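PDB 1T3Q: quinoline 2-oxidoreductase large subunit, which carries the molybdenum and pterin cytosine dinucleotide cofactor of a molybdenum hydroxylase that probably oxidises quinoline at carbon 2. Local coordinates for residues 110-115 against 288-293; 696-699 against 703-706. One frame throughout, in Å; residues are numbered along the deposited sequence.

Contact 1 of 2, residues 110-115 against 288-293; sequences RFVGEI and NFLGAT. With SO4 (sulfate ion), chain M.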
ATOM      1  N   ARG B 110     -23.071  17.914 -24.902  1.00 20.44           N
ATOM      2  CA  ARG B 110     -22.863  19.344 -25.062  1.00 18.57           C
ATOM      3  C   ARG B 110     -21.486  19.808 -25.526  1.00 18.53           C
ATOM      4  O   ARG B 110     -21.171  20.992 -25.453  1.00 17.41           O
ATOM      5  CB  ARG B 110     -23.258  20.046 -23.771  1.00 20.47           C
ATOM      6  CG  ARG B 110     -24.682  19.692 -23.325  1.00 22.63           C
ATOM      7  CD  ARG B 110     -25.149  20.599 -22.210  1.00 23.05           C
ATOM      8  NE  ARG B 110     -26.532  20.351 -21.814  1.00 22.77           N
ATOM      9  CZ  ARG B 110     -26.911  19.468 -20.894  1.00 23.89           C
ATOM     10  NH1 ARG B 110     -28.198  19.327 -20.605  1.00 21.72           N
ATOM     11  NH2 ARG B 110     -26.010  18.734 -20.255  1.00 21.44           N
ATOM     12  N   PHE B 111     -20.670  18.875 -25.999  1.00 17.72           N
ATOM     13  CA  PHE B 111     -19.362  19.212 -26.546  1.00 17.46           C
ATOM     14  C   PHE B 111     -18.658  17.969 -27.067  1.00 17.22           C
ATOM     15  O   PHE B 111     -18.840  16.872 -26.541  1.00 19.92           O
ATOM     16  CB  PHE B 111     -18.496  19.976 -25.519  1.00 16.12           C
ATOM     17  CG  PHE B 111     -17.962  19.136 -24.389  1.00 17.11           C
ATOM     18  CD1 PHE B 111     -16.758  18.443 -24.525  1.00 18.78           C
ATOM     19  CD2 PHE B 111     -18.632  19.072 -23.174  1.00 16.30           C
ATOM     20  CE1 PHE B 111     -16.234  17.704 -23.470  1.00 17.52           C
ATOM     21  CE2 PHE B 111     -18.114  18.330 -22.105  1.00 19.75           C
ATOM     22  CZ  PHE B 111     -16.913  17.647 -22.252  1.00 18.56           C
ATOM     23  N   VAL B 112     -17.898  18.139 -28.143  1.00 18.08           N
ATOM     24  CA  VAL B 112     -17.161  17.031 -28.724  1.00 19.78           C
ATOM     25  C   VAL B 112     -16.177  16.562 -27.669  1.00 19.16           C
ATOM     26  O   VAL B 112     -15.377  17.353 -27.166  1.00 19.64           O
ATOM     27  CB  VAL B 112     -16.387  17.470 -29.980  1.00 19.78           C
ATOM     28  CG1 VAL B 112     -15.521  16.324 -30.488  1.00 21.32           C
ATOM     29  CG2 VAL B 112     -17.366  17.905 -31.059  1.00 21.87           C
ATOM     30  N   GLY B 113     -16.252  15.281 -27.326  1.00 18.92           N
ATOM     31  CA  GLY B 113     -15.362  14.731 -26.323  1.00 18.55           C
ATOM     32  C   GLY B 113     -16.057  14.351 -25.031  1.00 19.52           C
ATOM     33  O   GLY B 113     -15.472  13.655 -24.200  1.00 19.58           O
ATOM     34  N   GLU B 114     -17.299  14.800 -24.840  1.00 18.17           N
ATOM     35  CA  GLU B 114     -18.017  14.456 -23.617  1.00 18.39           C
ATOM     36  C   GLU B 114     -18.230  12.949 -23.612  1.00 17.85           C
ATOM     37  O   GLU B 114     -18.482  12.354 -24.651  1.00 19.85           O
ATOM     38  CB  GLU B 114     -19.370  15.175 -23.553  1.00 19.55           C
ATOM     39  CG  GLU B 114     -20.059  15.061 -22.204  1.00 18.68           C
ATOM     40  CD  GLU B 114     -21.274  15.972 -22.088  1.00 19.93           C
ATOM     41  OE1 GLU B 114     -21.608  16.370 -20.948  1.00 22.68           O
ATOM     42  OE2 GLU B 114     -21.893  16.287 -23.131  1.00 20.44           O
ATOM     43  N   ILE B 115     -18.125  12.328 -22.445  1.00 18.92           N
ATOM     44  CA  ILE B 115     -18.293  10.886 -22.347  1.00 20.06           C
ATOM     45  C   ILE B 115     -19.765  10.495 -22.484  1.00 21.03           C
ATOM     46  O   ILE B 115     -20.629  11.096 -21.856  1.00 20.13           O
ATOM     47  CB  ILE B 115     -17.754  10.364 -21.001  1.00 20.54           C
ATOM     48  CG1 ILE B 115     -16.327  10.880 -20.775  1.00 21.32           C
ATOM     49  CG2 ILE B 115     -17.765   8.846 -20.993  1.00 19.48           C
ATOM     50  CD1 ILE B 115     -15.789  10.595 -19.384  1.00 22.48           C
ATOM     51  N   ASN B 288      -6.817  13.891 -23.144  1.00 16.28           N
ATOM     52  CA  ASN B 288      -6.418  15.056 -22.357  1.00 16.92           C
ATOM     53  C   ASN B 288      -6.822  16.324 -23.107  1.00 16.51           C
ATOM     54  O   ASN B 288      -7.236  17.309 -22.496  1.00 18.75           O
ATOM     55  CB  ASN B 288      -4.913  15.067 -22.094  1.00 16.36           C
ATOM     56  CG  ASN B 288      -4.528  16.039 -20.994  1.00 16.01           C
ATOM     57  OD1 ASN B 288      -4.685  15.748 -19.797  1.00 18.53           O
ATOM     58  ND2 ASN B 288      -4.042  17.202 -21.387  1.00 13.95           N
ATOM     59  N   PHE B 289      -6.704  16.308 -24.429  1.00 16.16           N
ATOM     60  CA  PHE B 289      -7.102  17.468 -25.218  1.00 16.83           C
ATOM     61  C   PHE B 289      -8.627  17.549 -25.320  1.00 17.86           C
ATOM     62  O   PHE B 289      -9.202  18.627 -25.238  1.00 17.67           O
ATOM     63  CB  PHE B 289      -6.507  17.408 -26.629  1.00 15.60           C
ATOM     64  CG  PHE B 289      -5.060  17.821 -26.696  1.00 16.00           C
ATOM     65  CD1 PHE B 289      -4.086  16.917 -27.099  1.00 15.42           C
ATOM     66  CD2 PHE B 289      -4.675  19.108 -26.334  1.00 16.17           C
ATOM     67  CE1 PHE B 289      -2.740  17.287 -27.137  1.00 16.04           C
ATOM     68  CE2 PHE B 289      -3.333  19.493 -26.367  1.00 16.01           C
ATOM     69  CZ  PHE B 289      -2.363  18.579 -26.767  1.00 16.32           C
ATOM     70  N   LEU B 290      -9.271  16.398 -25.474  1.00 19.10           N
ATOM     71  CA  LEU B 290     -10.727  16.331 -25.611  1.00 21.70           C
ATOM     72  C   LEU B 290     -11.572  16.548 -24.363  1.00 22.33           C
ATOM     73  O   LEU B 290     -12.534  17.322 -24.389  1.00 23.53           O
ATOM     74  CB  LEU B 290     -11.133  14.979 -26.205  1.00 21.37           C
ATOM     75  CG  LEU B 290     -10.964  14.738 -27.703  1.00 21.16           C
ATOM     76  CD1 LEU B 290     -11.101  13.249 -27.993  1.00 22.46           C
ATOM     77  CD2 LEU B 290     -12.000  15.545 -28.472  1.00 21.93           C
ATOM     78  N   GLY B 291     -11.226  15.856 -23.281  1.00 23.83           N
ATOM     79  CA  GLY B 291     -12.034  15.935 -22.078  1.00 24.79           C
ATOM     80  C   GLY B 291     -11.508  16.483 -20.770  1.00 25.86           C
ATOM     81  O   GLY B 291     -12.123  16.246 -19.732  1.00 29.01           O
ATOM     82  N   ALA B 292     -10.381  17.183 -20.783  1.00 23.95           N
ATOM     83  CA  ALA B 292      -9.878  17.765 -19.546  1.00 24.66           C
ATOM     84  C   ALA B 292     -10.490  19.163 -19.574  1.00 24.95           C
ATOM     85  O   ALA B 292     -11.701  19.307 -19.738  1.00 28.98           O
ATOM     86  CB  ALA B 292      -8.359  17.833 -19.563  1.00 20.45           C
ATOM     87  N   THR B 293      -9.669  20.188 -19.413  1.00 23.36           N
ATOM     88  CA  THR B 293     -10.156  21.561 -19.483  1.00 20.76           C
ATOM     89  C   THR B 293      -9.178  22.305 -20.381  1.00 21.40           C
ATOM     90  O   THR B 293      -8.066  21.826 -20.616  1.00 19.66           O
ATOM     91  CB  THR B 293     -10.162  22.258 -18.098  1.00 20.50           C
ATOM     92  OG1 THR B 293      -8.880  22.100 -17.475  1.00 17.32           O
ATOM     93  CG2 THR B 293     -11.236  21.668 -17.195  1.00 18.60           C
TER
HETATM   94  S   SO4 M3105     -28.599  16.644 -18.072  1.00 70.01           S
HETATM   95  O1  SO4 M3105     -29.548  17.565 -18.729  1.00 69.02           O
HETATM   96  O2  SO4 M3105     -28.670  15.319 -18.717  1.00 70.03           O
HETATM   97  O3  SO4 M3105     -27.227  17.181 -18.190  1.00 69.13           O
HETATM   98  O4  SO4 M3105     -28.953  16.506 -16.648  1.00 70.50           O
HETATM   99  O   HOH W   1     -13.347  18.977 -26.652  1.00 19.39           O

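Contact 2 of 2, residues 696-699 against 703-706; sequences IYDD and LVTT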
ATOM      1  N   ILE B 696      -7.646  24.283 -31.009  1.00 19.79           N
ATOM      2  CA  ILE B 696      -8.572  24.862 -31.968  1.00 21.00           C
ATOM      3  C   ILE B 696      -9.871  24.110 -32.224  1.00 21.57           C
ATOM      4  O   ILE B 696      -9.867  22.912 -32.513  1.00 20.44           O
ATOM      5  CB  ILE B 696      -7.877  25.063 -33.335  1.00 20.61           C
ATOM      6  CG1 ILE B 696      -6.602  25.893 -33.161  1.00 22.39           C
ATOM      7  CG2 ILE B 696      -8.827  25.750 -34.319  1.00 19.97           C
ATOM      8  CD1 ILE B 696      -5.786  26.031 -34.422  1.00 23.10           C
ATOM      9  N   TYR B 697     -10.979  24.838 -32.118  1.00 22.58           N
ATOM     10  CA  TYR B 697     -12.305  24.296 -32.409  1.00 23.02           C
ATOM     11  C   TYR B 697     -12.702  24.979 -33.716  1.00 23.59           C
ATOM     12  O   TYR B 697     -12.549  26.194 -33.846  1.00 23.42           O
ATOM     13  CB  TYR B 697     -13.323  24.673 -31.322  1.00 21.93           C
ATOM     14  CG  TYR B 697     -13.281  23.825 -30.068  1.00 21.48           C
ATOM     15  CD1 TYR B 697     -12.535  24.221 -28.956  1.00 20.60           C
ATOM     16  CD2 TYR B 697     -14.020  22.646 -29.979  1.00 20.67           C
ATOM     17  CE1 TYR B 697     -12.534  23.468 -27.783  1.00 20.67           C
ATOM     18  CE2 TYR B 697     -14.023  21.882 -28.811  1.00 22.03           C
ATOM     19  CZ  TYR B 697     -13.280  22.298 -27.717  1.00 19.37           C
ATOM     20  OH  TYR B 697     -13.283  21.547 -26.566  1.00 18.47           O
ATOM     21  N   ASP B 698     -13.200  24.218 -34.688  1.00 23.76           N
ATOM     22  CA  ASP B 698     -13.582  24.823 -35.957  1.00 25.32           C
ATOM     23  C   ASP B 698     -14.984  25.400 -35.896  1.00 25.31           C
ATOM     24  O   ASP B 698     -15.623  25.384 -34.851  1.00 23.62           O
ATOM     25  CB  ASP B 698     -13.481  23.820 -37.115  1.00 26.79           C
ATOM     26  CG  ASP B 698     -14.427  22.644 -36.970  1.00 26.81           C
ATOM     27  OD1 ASP B 698     -15.462  22.767 -36.279  1.00 27.82           O
ATOM     28  OD2 ASP B 698     -14.139  21.589 -37.573  1.00 29.55           O
ATOM     29  N   ASP B 699     -15.455  25.908 -37.028  1.00 27.05           N
ATOM     30  CA  ASP B 699     -16.778  26.520 -37.105  1.00 30.80           C
ATOM     31  C   ASP B 699     -17.947  25.591 -36.783  1.00 30.57           C
ATOM     32  O   ASP B 699     -19.084  26.047 -36.660  1.00 31.70           O
ATOM     33  CB  ASP B 699     -16.978  27.136 -38.495  1.00 33.25           C
ATOM     34  CG  ASP B 699     -16.076  28.332 -38.735  1.00 36.25           C
ATOM     35  OD1 ASP B 699     -15.967  28.775 -39.897  1.00 38.35           O
ATOM     36  OD2 ASP B 699     -15.481  28.834 -37.760  1.00 38.67           O
ATOM     37  N   LEU B 703     -13.086  19.532 -32.466  1.00 23.59           N
ATOM     38  CA  LEU B 703     -11.781  19.837 -31.892  1.00 22.75           C
ATOM     39  C   LEU B 703     -10.764  19.354 -32.925  1.00 22.30           C
ATOM     40  O   LEU B 703     -10.580  18.149 -33.107  1.00 21.60           O
ATOM     41  CB  LEU B 703     -11.592  19.071 -30.581  1.00 23.23           C
ATOM     42  CG  LEU B 703     -10.753  19.693 -29.462  1.00 26.29           C
ATOM     43  CD1 LEU B 703     -10.307  18.579 -28.528  1.00 23.32           C
ATOM     44  CD2 LEU B 703      -9.551  20.428 -30.014  1.00 26.72           C
ATOM     45  N   VAL B 704     -10.110  20.289 -33.604  1.00 22.63           N
ATOM     46  CA  VAL B 704      -9.146  19.923 -34.633  1.00 23.89           C
ATOM     47  C   VAL B 704      -7.733  19.676 -34.111  1.00 25.07           C
ATOM     48  O   VAL B 704      -6.877  19.183 -34.844  1.00 26.88           O
ATOM     49  CB  VAL B 704      -9.095  20.991 -35.747  1.00 25.35           C
ATOM     50  CG1 VAL B 704     -10.496  21.230 -36.287  1.00 27.18           C
ATOM     51  CG2 VAL B 704      -8.518  22.284 -35.217  1.00 26.70           C
ATOM     52  N   THR B 705      -7.487  20.010 -32.850  1.00 23.31           N
ATOM     53  CA  THR B 705      -6.169  19.795 -32.256  1.00 22.24           C
ATOM     54  C   THR B 705      -6.275  18.778 -31.122  1.00 21.66           C
ATOM     55  O   THR B 705      -6.711  19.111 -30.016  1.00 22.19           O
ATOM     56  CB  THR B 705      -5.577  21.115 -31.700  1.00 21.93           C
ATOM     57  OG1 THR B 705      -6.499  21.698 -30.775  1.00 22.89           O
ATOM     58  CG2 THR B 705      -5.314  22.106 -32.829  1.00 21.45           C
ATOM     59  N   THR B 706      -5.884  17.536 -31.393  1.00 19.24           N
ATOM     60  CA  THR B 706      -5.949  16.492 -30.376  1.00 19.69           C
ATOM     61  C   THR B 706      -4.648  15.703 -30.262  1.00 18.22           C
ATOM     62  O   THR B 706      -4.595  14.699 -29.558  1.00 18.42           O
ATOM     63  CB  THR B 706      -7.100  15.483 -30.653  1.00 21.67           C
ATOM     64  OG1 THR B 706      -6.939  14.918 -31.959  1.00 23.41           O
ATOM     65  CG2 THR B 706      -8.462  16.175 -30.572  1.00 23.16           C
TER

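Contact 1 of 2, residues 110-115 against 288-293
V112 and L290 meet side chain to side chain at a slant, with V112 CG1 4.1 Å from L290 CD2. The L290 branch gets there because CG lies anti to its own carbonyl carbon (chi1 -77°). The same methyl, L290 CD2, lies 4.1 Å from G113 CA. F111 approaches differently. Its ring presents an edge, and F111 CE1 lies near L290 O at 3.8 Å, with the oxygen close to the ring plane. E114 CB covers one ring face near its rim. F111 to E114 form a type II beta turn, closed by the bond from E114 N to F111 O. G113 takes the third position at phi 111°, where a side chain would jam against the preceding carbonyl; a CB would also clash with L290 O. The turn joins the hammerhead family region to helix 285-291 of the cofactor-binding region. Within the loop, E114 OE2 accepts R110 N at 2.7 Å, nearly along its C-O axis. The R110 guanidinium grips a sulfate, probably from the crystallisation liquor, edge-on: R110 NH2 to sulfate O3 is 2.9 Å and R110 NH1 to sulfate O1 is also 2.9 Å. D159 makes a salt bridge to the guanidinium, and Y326 a hydrogen bond. The carbonyls V112 O and L290 O are both acceptors and cannot bond each other. One water donates to both, at 2.6 Å to V112 O and 2.9 Å to L290 O, so the polar part of this buried contact rests on a shared solvent molecule.

Contact 2 of 2, residues 696-699 against 703-706
I696 and V704 are tied backbone to backbone by V704 N to I696 O (2.9 Å, C=O...N angle 170°), beside a single beta bridge that pairs Y697 with L703. The result is a short hairpin-like loop between helix 672-692 and strand 722-726. D698 shapes its turn: OD1 accepts F700 N, an Asx turn, and also Q702 N. A second bond joins the two arms, from I696 N to T705 OG1 at 2.8 Å. The T705 hydroxyl reaches it because OG1 sits between the backbone N and the carbonyl carbon (chi1 55°), while T705 CG2 packs against I696 CB at 3.9 Å, the two side chains crossing at about a right angle. With an alanine at T705, I696 N would probably lose its acceptor and a gap would open beside the I696 side chain. Y697 lays one ring face against L703, whose CG stands 4.2 Å from the ring centroid, offset toward the rim, in a CH-pi contact. The Y697 hydroxyl is bonded to C365 N, which fixes the far end of the ring. I257 of the medium subunit packs on I696, V704 and T705, so this loop forms part of the subunit interface. Across the two arms, V704 CG1 comes within 3.9 Å of D698 OD2, the side chains meeting at a slant. The tightest carbon pair is I696 CB to V704 CG2, at only 3.4 Å.

The centres of the two contacts lie about 11 Å apart, on the same side of the chain's centre. They follow in series: contact 1 closes with helix 285-291, and contact 2 comes about 400 residues later. That helix joins them. L290 CD2 meets L703 CD1 at 3.5 Å, F289 packs on L703, T705 and T706, and Q286 bonds T706 O. Three family regions therefore converge here: the hammerhead loop and the first and second cofactor-binding ranges. No residue of either contact lines the molybdenum pocket. The medium subunit packs on contact 2 but touches neither segment of contact 1, so contact 2 lies at the subunit interface, and contact 1 is internal to the large subunit.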